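Local coordinates for protein excinuclease ABC, subunit A. (Deinococcus radiodurans, PDB 2VF7) that probably binds DNA and recognises damage in nucleotide excision repair, as an ATP-hydrolysing, zinc-containing member of the UvrA branch of the ABC superfamily, at residues A106-S109 with V110-T114; L366-G369 with Y370-L373; S396-G400 with V401-L405. The protein carries 1 engineered substitution. One frame throughout, in Å; residues are numbered along the deposited sequence.

Along the chain, the three contacts follow one another in series, without nesting or crossing, and each joins adjoining segments. Contact 1 closes the turn into helix 110-113, beyond strand 94-96. Contact 2, much later in the chain, rounds the turn that follows helix 345-365, and brings Tyr370 to an ADP. The two meet in space, where Gly111 N probably donates a hydrogen bond to Leu373 O. Helix 382-393 comes next and packs against both. Contact 3 closes the loop leading from this helix into strand 402-406, which returns the chain to the sheet beside strand 94-96. It touches neither of the others, but like contact 1 it borders the second subunit.

Contact 1. Residues A106-S109 with V110-T114; sequences ARSS and VGSVT
The carbonyl oxygen of Ser109 accepts from two amides of the following turn, Ser112 N and Val113 N, through weak bonds. Both are long, 3.3 Å from Ser109 O to either nitrogen. The bond from Val113 N is the straighter, at 158° against 144° for that from Ser112 N. One carbonyl shared between the amides three and four residues ahead marks the start of the short helix 110-113, with Ser109 at its N-cap position. The side chain of Ser109 makes no capping bond. Its OG instead pairs with Ser112 OG at 3.1 Å, a hydroxyl-to-hydroxyl bond alongside the first turn in which either could be the donor. A chi1 of -47° sets Ser112 OG beside its own backbone N, on the side of Ser109. Val113 likewise carries CG2 beside its backbone N, and this methyl comes within 3.4 Å of Ser109 O and also packs against Ser108 CB. The shared oxygen is thus approached by an apolar group as well as by its two donors. At the next residue, Val110 O is held more firmly, by Thr114 N and by Thr114 OG1, which donates at 2.7 Å to Val110 O. The two donors arrive from opposite faces of the carbonyl plane. The side chain of Val110 packs on Arg375, an ADP-binding residue, and on Leu388 of helix 382-393. Ser108 borders Tyr72 of the second subunit. The short helix 110-113 lies between the loop that leaves strand 94-96 and helix 116-127, with helix 382-393 against Val110 and Thr114.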
loop_
_atom_site.group_PDB
_atom_site.type_symbol
_atom_site.label_atom_id
_atom_site.label_comp_id
_atom_site.label_asym_id
_atom_site.label_seq_id
_atom_site.Cartn_x
_atom_site.Cartn_y
_atom_site.Cartn_z
ATOM N N ALA A 106 8.347 1.767 14.444
ATOM C CA ALA A 106 9.151 2.563 13.527
ATOM C C ALA A 106 9.709 3.773 14.269
ATOM O O ALA A 106 9.180 4.172 15.319
ATOM C CB ALA A 106 8.321 2.994 12.342
ATOM N N ARG A 107 10.787 4.337 13.732
ATOM C CA ARG A 107 11.443 5.494 14.328
ATOM C C ARG A 107 10.769 6.811 13.958
ATOM O O ARG A 107 10.605 7.127 12.781
ATOM C CB ARG A 107 12.919 5.531 13.934
ATOM C CG ARG A 107 13.813 4.642 14.784
ATOM C CD ARG A 107 14.021 5.244 16.169
ATOM N NE ARG A 107 14.940 6.384 16.164
ATOM C CZ ARG A 107 16.187 6.350 16.633
ATOM N NH1 ARG A 107 16.679 5.233 17.154
ATOM N NH2 ARG A 107 16.947 7.438 16.589
ATOM N N SER A 108 10.378 7.558 14.986
ATOM C CA SER A 108 9.835 8.909 14.866
ATOM C C SER A 108 10.270 9.737 16.063
ATOM O O SER A 108 11.038 9.277 16.907
ATOM C CB SER A 108 8.299 8.891 14.820
ATOM O OG SER A 108 7.784 9.267 13.552
ATOM N N SER A 109 9.759 10.966 16.110
ATOM C CA SER A 109 9.906 11.886 17.229
ATOM C C SER A 109 8.509 12.161 17.736
ATOM O O SER A 109 7.540 11.828 17.067
ATOM C CB SER A 109 10.501 13.206 16.751
ATOM O OG SER A 109 11.144 13.052 15.506
ATOM N N VAL A 110 8.400 12.775 18.907
ATOM C CA VAL A 110 7.108 13.219 19.424
ATOM C C VAL A 110 6.493 14.297 18.506
ATOM O O VAL A 110 5.292 14.269 18.206
ATOM C CB VAL A 110 7.264 13.726 20.869
ATOM C CG1 VAL A 110 6.024 14.489 21.345
ATOM C CG2 VAL A 110 7.587 12.561 21.797
ATOM N N GLY A 111 7.336 15.218 18.043
ATOM C CA GLY A 111 6.927 16.267 17.126
ATOM C C GLY A 111 6.511 15.835 15.733
ATOM O O GLY A 111 5.915 16.621 14.991
ATOM N N SER A 112 6.821 14.594 15.370
ATOM C CA SER A 112 6.374 14.036 14.095
ATOM C C SER A 112 5.031 13.336 14.225
ATOM O O SER A 112 4.183 13.442 13.343
ATOM C CB SER A 112 7.398 13.048 13.546
ATOM O OG SER A 112 8.692 13.594 13.613
ATOM N N VAL A 113 4.846 12.609 15.322
ATOM C CA VAL A 113 3.613 11.870 15.550
ATOM C C VAL A 113 2.468 12.799 15.927
ATOM O O VAL A 113 1.292 12.450 15.762
ATOM C CB VAL A 113 3.791 10.748 16.619
ATOM C CG1 VAL A 113 2.523 9.894 16.742
ATOM C CG2 VAL A 113 4.960 9.849 16.253
ATOM N N THR A 114 2.802 13.989 16.418
ATOM C CA THR A 114 1.786 14.956 16.810
ATOM C C THR A 114 1.522 15.961 15.695
ATOM O O THR A 114 0.589 16.766 15.793
ATOM C CB THR A 114 2.149 15.661 18.126
ATOM O OG1 THR A 114 3.464 16.224 18.035
ATOM C CG2 THR A 114 2.109 14.667 19.269
#

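Contact 2. Residues L366-G369 with Y370-L373. With ADP (adenosine-5'-diphosphate), chain D.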
loop_
_atom_site.group_PDB
_atom_site.type_symbol
_atom_site.label_atom_id
_atom_site.label_comp_id
_atom_site.label_asym_id
_atom_site.label_seq_id
_atom_site.Cartn_x
_atom_site.Cartn_y
_atom_site.Cartn_z
ATOM N N LEU A 366 -3.732 16.145 28.514
ATOM C CA LEU A 366 -3.517 14.693 28.669
ATOM C C LEU A 366 -2.282 14.354 29.481
ATOM O O LEU A 366 -1.853 13.197 29.509
ATOM C CB LEU A 366 -3.473 13.967 27.308
ATOM C CG LEU A 366 -4.762 13.246 26.921
ATOM C CD1 LEU A 366 -4.839 13.023 25.427
ATOM C CD2 LEU A 366 -4.888 11.941 27.669
ATOM N N GLY A 367 -1.713 15.374 30.121
ATOM C CA GLY A 367 -0.585 15.228 31.039
ATOM C C GLY A 367 0.716 14.863 30.359
ATOM O O GLY A 367 1.591 14.226 30.967
ATOM N N LEU A 368 0.842 15.273 29.097
ATOM C CA LEU A 368 1.947 14.853 28.230
ATOM C C LEU A 368 2.917 15.993 27.974
ATOM O O LEU A 368 3.722 15.915 27.035
ATOM C CB LEU A 368 1.408 14.340 26.888
ATOM C CG LEU A 368 0.668 13.005 26.806
ATOM C CD1 LEU A 368 -0.134 12.945 25.517
ATOM C CD2 LEU A 368 1.642 11.833 26.894
ATOM N N GLY A 369 2.836 17.036 28.809
ATOM C CA GLY A 369 3.597 18.268 28.624
ATOM C C GLY A 369 5.019 18.223 29.150
ATOM O O GLY A 369 5.706 19.251 29.187
ATOM N N TYR A 370 5.466 17.034 29.552
ATOM C CA TYR A 370 6.831 16.826 30.074
ATOM C C TYR A 370 7.767 16.232 29.011
ATOM O O TYR A 370 8.983 16.154 29.210
ATOM C CB TYR A 370 6.801 15.932 31.325
ATOM C CG TYR A 370 6.242 14.550 31.059
ATOM C CD1 TYR A 370 4.871 14.277 31.208
ATOM C CD2 TYR A 370 7.076 13.516 30.637
ATOM C CE1 TYR A 370 4.361 13.002 30.937
ATOM C CE2 TYR A 370 6.579 12.254 30.374
ATOM C CZ TYR A 370 5.227 12.002 30.524
ATOM O OH TYR A 370 4.763 10.738 30.262
ATOM N N LEU A 371 7.183 15.803 27.896
ATOM C CA LEU A 371 7.924 15.260 26.765
ATOM C C LEU A 371 8.490 16.366 25.880
ATOM O O LEU A 371 7.888 17.422 25.733
ATOM C CB LEU A 371 7.016 14.340 25.928
ATOM C CG LEU A 371 6.506 13.036 26.568
ATOM C CD1 LEU A 371 5.501 12.301 25.677
ATOM C CD2 LEU A 371 7.653 12.107 26.951
ATOM N N GLY A 372 9.646 16.111 25.285
ATOM C CA GLY A 372 10.258 17.049 24.332
ATOM C C GLY A 372 9.974 16.594 22.914
ATOM O O GLY A 372 9.901 15.397 22.648
ATOM N N LEU A 373 9.821 17.528 21.985
ATOM C CA LEU A 373 9.453 17.126 20.624
ATOM C C LEU A 373 10.558 16.439 19.794
ATOM O O LEU A 373 10.288 15.929 18.707
ATOM C CB LEU A 373 8.681 18.226 19.855
ATOM C CG LEU A 373 8.948 19.731 19.780
ATOM C CD1 LEU A 373 7.909 20.324 18.862
ATOM C CD2 LEU A 373 8.878 20.427 21.123
HETATM P PB ADP D . 7.868 8.291 34.735
HETATM O O1B ADP D . 6.739 8.382 33.741
HETATM O O2B ADP D . 8.700 7.041 34.683
HETATM O O3B ADP D . 7.400 8.662 36.117
HETATM P PA ADP D . 10.343 9.251 33.559
HETATM O O1A ADP D . 10.140 9.119 32.085
HETATM O O2A ADP D . 11.159 8.248 34.309
HETATM O O3A ADP D . 8.923 9.450 34.310
HETATM O "O5'" ADP D . 11.117 10.660 33.726
HETATM C "C5'" ADP D . 10.433 11.903 33.637
HETATM C "C4'" ADP D . 11.242 12.984 32.938
HETATM O "O4'" ADP D . 12.414 12.452 32.326
HETATM C "C3'" ADP D . 10.394 13.547 31.812
HETATM O "O3'" ADP D . 10.599 14.955 31.718
HETATM C "C2'" ADP D . 10.911 12.845 30.570
HETATM O "O2'" ADP D . 10.678 13.572 29.355
HETATM C "C1'" ADP D . 12.378 12.648 30.900
HETATM N N9 ADP D . 12.923 11.477 30.170
HETATM C C8 ADP D . 12.757 10.179 30.516
HETATM N N7 ADP D . 13.383 9.346 29.653
HETATM C C5 ADP D . 13.962 10.133 28.717
HETATM C C6 ADP D . 14.784 9.910 27.500
HETATM N N6 ADP D . 15.105 8.649 27.117
HETATM N N1 ADP D . 15.197 10.995 26.799
HETATM C C2 ADP D . 14.872 12.255 27.169
HETATM N N3 ADP D . 14.129 12.531 28.264
HETATM C C4 ADP D . 13.655 11.533 29.062
#
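Tyr370 reaches back over the turn to Gly367 while its other flank meets the ribose of ADP. At the root of the side chain, CB is 3.9 Å from ADP O3'. Its CG occupies the position between the backbone N and the carbonyl carbon (chi1 61°), which stands the ring up between the sugar and the preceding backbone. CD2 lies 3.5 Å from ADP C3', which approaches obliquely, while ADP O2' sits at the ring edge, in its plane. Gly367 O also meets the ring edge, near its plane and only 3.0 Å from Tyr370 CE1. Gly367, with positive phi (70°), is the C-prime residue of the Schellman motif that ends helix 345-365. A type I turn from Leu368 to Leu371 follows directly, and its two leucines lie side by side, pointing the same way, with Leu368 CD2 4.1 Å from Leu371 CD1 and both against Leu388 of helix 382-393. At the tip, Tyr370 OH is hydrogen-bonded to Glu384 OE2, in what the sequence suggests is the ABC signature region. With an alanine in place of Tyr370, Glu384 would probably lose this mate and a gap would open between the ribose and Gly367 O. Tyr370 O accepts from ADP O2' at 3.1 Å and from ADP O3' at 3.2 Å. The same ADP is held by the second Walker A loop, including Lys536, and the tyrosine side chain touches Ser532, so segments far apart in the chain complete one nucleotide site.

Contact 3. Residues S396-G400 with V401-L405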
loop_
_atom_site.group_PDB
_atom_site.type_symbol
_atom_site.label_atom_id
_atom_site.label_comp_id
_atom_site.label_asym_id
_atom_site.label_seq_id
_atom_site.Cartn_x
_atom_site.Cartn_y
_atom_site.Cartn_z
ATOM N N SER A 396 -7.712 15.813 14.450
ATOM C CA SER A 396 -7.390 15.264 13.145
ATOM C C SER A 396 -8.528 15.488 12.174
ATOM O O SER A 396 -8.316 15.453 10.959
ATOM C CB SER A 396 -7.096 13.772 13.246
ATOM O OG SER A 396 -8.252 13.013 12.941
ATOM N N ASN A 397 -9.728 15.694 12.728
ATOM C CA ASN A 397 -10.956 15.951 11.957
ATOM C C ASN A 397 -11.621 14.693 11.364
ATOM O O ASN A 397 -12.607 14.813 10.612
ATOM C CB ASN A 397 -10.723 17.015 10.866
ATOM C CG ASN A 397 -11.235 18.403 11.253
ATOM O OD1 ASN A 397 -11.456 19.256 10.383
ATOM N ND2 ASN A 397 -11.440 18.633 12.550
ATOM N N LEU A 398 -11.088 13.504 11.695
ATOM C CA LEU A 398 -11.715 12.222 11.309
ATOM C C LEU A 398 -13.104 12.048 11.914
ATOM O O LEU A 398 -13.309 12.344 13.100
ATOM C CB LEU A 398 -10.870 11.013 11.717
ATOM C CG LEU A 398 -10.009 10.306 10.682
ATOM C CD1 LEU A 398 -9.926 8.809 11.002
ATOM C CD2 LEU A 398 -10.561 10.510 9.286
ATOM N N PHE A 399 -14.026 11.530 11.094
ATOM C CA PHE A 399 -15.446 11.404 11.433
ATOM C C PHE A 399 -15.936 10.034 10.990
ATOM O O PHE A 399 -15.551 9.569 9.936
ATOM C CB PHE A 399 -16.271 12.498 10.732
ATOM C CG PHE A 399 -17.745 12.409 11.001
ATOM C CD1 PHE A 399 -18.343 13.249 11.927
ATOM C CD2 PHE A 399 -18.535 11.470 10.339
ATOM C CE1 PHE A 399 -19.711 13.165 12.199
ATOM C CE2 PHE A 399 -19.895 11.374 10.605
ATOM C CZ PHE A 399 -20.486 12.225 11.545
ATOM N N GLY A 400 -16.777 9.401 11.802
ATOM C CA GLY A 400 -17.374 8.113 11.477
ATOM C C GLY A 400 -16.445 6.909 11.392
ATOM O O GLY A 400 -16.650 6.057 10.548
ATOM N N VAL A 401 -15.413 6.832 12.232
ATOM C CA VAL A 401 -14.568 5.622 12.308
ATOM C C VAL A 401 -14.741 5.028 13.716
ATOM O O VAL A 401 -15.317 5.685 14.581
ATOM C CB VAL A 401 -13.030 5.892 12.006
ATOM C CG1 VAL A 401 -12.791 6.295 10.577
ATOM C CG2 VAL A 401 -12.425 6.917 12.956
ATOM N N VAL A 402 -14.288 3.792 13.914
ATOM C CA VAL A 402 -14.103 3.202 15.240
ATOM C C VAL A 402 -12.637 3.245 15.666
ATOM O O VAL A 402 -11.757 2.806 14.924
ATOM C CB VAL A 402 -14.491 1.701 15.302
ATOM C CG1 VAL A 402 -14.760 1.290 16.775
ATOM C CG2 VAL A 402 -15.686 1.399 14.439
ATOM N N TYR A 403 -12.385 3.744 16.875
ATOM C CA TYR A 403 -11.054 3.666 17.487
ATOM C C TYR A 403 -10.956 2.449 18.383
ATOM O O TYR A 403 -11.808 2.229 19.241
ATOM C CB TYR A 403 -10.751 4.932 18.279
ATOM C CG TYR A 403 -10.485 6.128 17.385
ATOM C CD1 TYR A 403 -11.426 7.160 17.248
ATOM C CD2 TYR A 403 -9.303 6.216 16.666
ATOM C CE1 TYR A 403 -11.171 8.263 16.423
ATOM C CE2 TYR A 403 -9.043 7.299 15.828
ATOM C CZ TYR A 403 -9.968 8.326 15.718
ATOM O OH TYR A 403 -9.666 9.395 14.891
ATOM N N VAL A 404 -9.916 1.650 18.161
ATOM C CA VAL A 404 -9.676 0.440 18.950
ATOM C C VAL A 404 -8.443 0.632 19.866
ATOM O O VAL A 404 -7.311 0.752 19.404
ATOM C CB VAL A 404 -9.524 -0.807 18.044
ATOM C CG1 VAL A 404 -9.771 -2.058 18.849
ATOM C CG2 VAL A 404 -10.499 -0.742 16.873
ATOM N N LEU A 405 -8.700 0.708 21.168
ATOM C CA LEU A 405 -7.658 1.005 22.145
ATOM C C LEU A 405 -7.339 -0.192 23.068
ATOM O O LEU A 405 -8.220 -0.992 23.407
ATOM C CB LEU A 405 -8.023 2.259 22.957
ATOM C CG LEU A 405 -8.223 3.625 22.269
ATOM C CD1 LEU A 405 -9.686 4.031 22.239
ATOM C CD2 LEU A 405 -7.479 4.699 23.030
HETATM O O HOH W 1 -10.122 12.371 14.464
#
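Leu398 and Val401 cross at about a right angle, and the branch that meets is Leu398 CD1, which lies against both methyls of the valine. It is 3.7 Å from Val401 CG2 and 3.8 Å from Val401 CG1. Val401 in turn leans over the ring of Tyr403: its CG2 stands 3.8 Å above the ring plane, offset toward the rim. This follows from the valine torsion, since CG1 is anti to the carbonyl carbon (chi1 -67°) and CG2 falls between the backbone N and the carbonyl carbon. The far end of the tyrosine reaches the leucine, where Tyr403 OH is 3.8 Å from Leu398 CB and is also approached by Leu398 CD1. Gly400, whose positive phi (67°) favours glycine and where a CB would be crowded by Phe399 CD2, turns the chain between the leucine and the valine. This bend delivers the chain from helix 382-393 into strand 402-406, an inner strand of the parallel part of an ABC-type nucleotide-binding sheet, set between strands 94-96 and 433-437; its hydrophobic run is consistent with a Walker B strand. Next to the apolar pair lies a small polar site. A single water is held by Ser396 OG at 2.5 Å and by Tyr403 OH at 3.0 Å, and it accepts a weak bond from Leu398 N, tying Ser396 and the Leu398 amide to the tip of the tyrosine. Tyr403 OH is also hydrogen-bonded to Gln393 OE1, its main polar partner, in helix 382-393. The second subunit packs against the bend, with its Arg64 against Leu398, its Leu91 against Phe399 and its Pro93 against Val401.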